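Side-chain contact in Ribose/Galactose Isomerase (Vibrio parahaemolyticus, PDB 3ONO), which probably interconverts aldose and ketose forms of sugar phosphates: residues M20-L25 against V36-M41. Numbering follows the deposited sequence.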
# COMPACT_ATOMS: atom_id res chain seq x y z
N MSE A 20 18.82 -12.76 1.91
CA MSE A 20 18.08 -11.84 2.76
C MSE A 20 16.81 -12.50 3.28
O MSE A 20 16.53 -12.47 4.48
CB MSE A 20 17.76 -10.54 2.01
CG MSE A 20 17.00 -9.51 2.84
SE MSE A 20 15.07 -9.73 2.56
CE MSE A 20 15.05 -9.54 0.61
N VAL A 21 16.02 -13.10 2.39
CA VAL A 21 14.73 -13.61 2.84
C VAL A 21 14.91 -14.79 3.80
O VAL A 21 14.26 -14.87 4.84
CB VAL A 21 13.82 -14.04 1.66
CG1 VAL A 21 12.54 -14.65 2.19
CG2 VAL A 21 13.52 -12.85 0.78
N ALA A 22 15.82 -15.69 3.46
CA ALA A 22 16.12 -16.83 4.32
C ALA A 22 16.62 -16.35 5.68
O ALA A 22 16.26 -16.89 6.72
CB ALA A 22 17.16 -17.73 3.66
N GLY A 23 17.45 -15.31 5.65
CA GLY A 23 17.91 -14.68 6.88
C GLY A 23 16.77 -14.26 7.78
O GLY A 23 16.73 -14.61 8.97
N GLU A 24 15.81 -13.53 7.22
CA GLU A 24 14.67 -13.07 8.00
C GLU A 24 13.80 -14.25 8.44
O GLU A 24 13.32 -14.27 9.56
CB GLU A 24 13.83 -12.04 7.22
CG GLU A 24 14.61 -10.77 6.81
CD GLU A 24 14.95 -9.87 7.98
OE1 GLU A 24 14.51 -10.16 9.12
OE2 GLU A 24 15.67 -8.87 7.77
N LEU A 25 13.60 -15.23 7.55
CA LEU A 25 12.72 -16.35 7.89
C LEU A 25 13.32 -17.17 9.02
O LEU A 25 12.63 -17.55 9.97
CB LEU A 25 12.43 -17.24 6.66
CG LEU A 25 11.38 -18.33 6.88
CD1 LEU A 25 10.03 -17.71 7.29
CD2 LEU A 25 11.21 -19.14 5.59
N VAL A 36 12.79 -24.54 9.60
CA VAL A 36 12.81 -23.86 8.31
C VAL A 36 13.72 -24.55 7.31
O VAL A 36 14.86 -24.90 7.63
CB VAL A 36 13.26 -22.41 8.50
CG1 VAL A 36 13.39 -21.69 7.16
CG2 VAL A 36 12.29 -21.67 9.45
N PHE A 37 13.22 -24.75 6.09
CA PHE A 37 13.97 -25.39 5.00
C PHE A 37 14.02 -24.44 3.81
O PHE A 37 13.00 -23.87 3.44
CB PHE A 37 13.26 -26.68 4.55
CG PHE A 37 13.08 -27.68 5.64
CD1 PHE A 37 13.96 -28.73 5.79
CD2 PHE A 37 12.03 -27.55 6.53
CE1 PHE A 37 13.79 -29.65 6.82
CE2 PHE A 37 11.85 -28.46 7.55
CZ PHE A 37 12.74 -29.50 7.70
N ASN A 38 15.19 -24.28 3.22
CA ASN A 38 15.34 -23.34 2.11
C ASN A 38 15.58 -24.21 0.90
O ASN A 38 16.71 -24.65 0.67
CB ASN A 38 16.53 -22.40 2.39
CG ASN A 38 16.65 -21.27 1.38
OD1 ASN A 38 17.73 -20.67 1.24
ND2 ASN A 38 15.55 -20.93 0.71
N VAL A 39 14.51 -24.50 0.16
CA VAL A 39 14.55 -25.59 -0.83
C VAL A 39 14.55 -25.12 -2.27
O VAL A 39 14.76 -25.93 -3.18
CB VAL A 39 13.37 -26.57 -0.67
CG1 VAL A 39 13.32 -27.09 0.76
CG2 VAL A 39 12.05 -25.88 -1.03
N GLY A 40 14.27 -23.83 -2.49
CA GLY A 40 14.36 -23.26 -3.82
C GLY A 40 15.76 -22.73 -4.08
O GLY A 40 16.73 -23.21 -3.49
N MSE A 41 15.89 -21.77 -4.99
CA MSE A 41 17.20 -21.21 -5.31
C MSE A 41 17.81 -20.45 -4.14
O MSE A 41 17.13 -19.73 -3.41
CB MSE A 41 17.12 -20.31 -6.54
CG MSE A 41 16.82 -21.11 -7.79
SE MSE A 41 16.78 -19.99 -9.36
CE MSE A 41 18.70 -19.79 -9.64
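Leu25, on helix 18-31, lays its isobutyl group against one methyl of Val36 on strand 35-38, the two side chains running obliquely past each other. CD2 of Leu25 comes to 3.7 Å from CG1 of Val36, and Leu25 CG stands 3.9 Å from the same methyl, so a single branch of the valine takes up both approaches. That branch is CG1, set opposite the backbone N of Val36 (chi1 176°); CG2 instead lies 4.2 Å from the carbonyl O of Leu25. About one turn earlier on the helix, Ala22 points its CB at Asn38, a looser meeting with the end of the amide group. No hydrogen bond joins 20-25 to 36-41, and the 157 Å² buried, both sides summed, is held by van der Waals contact. Leu25 also touches Leu8 of the adjacent strand 5-8 and Phe133 of helix 125-136, so its side chain lies among apolar groups from three elements, whereas Phe37 turns to the other face of the sheet and meets the ring of His199. Helix 18-31 thus packs on strand 35-38, at the edge of the chain's parallel sheet, as the connection of the beta-alpha-beta unit 5-8, 18-31, 35-38 in this alpha-beta-alpha sandwich.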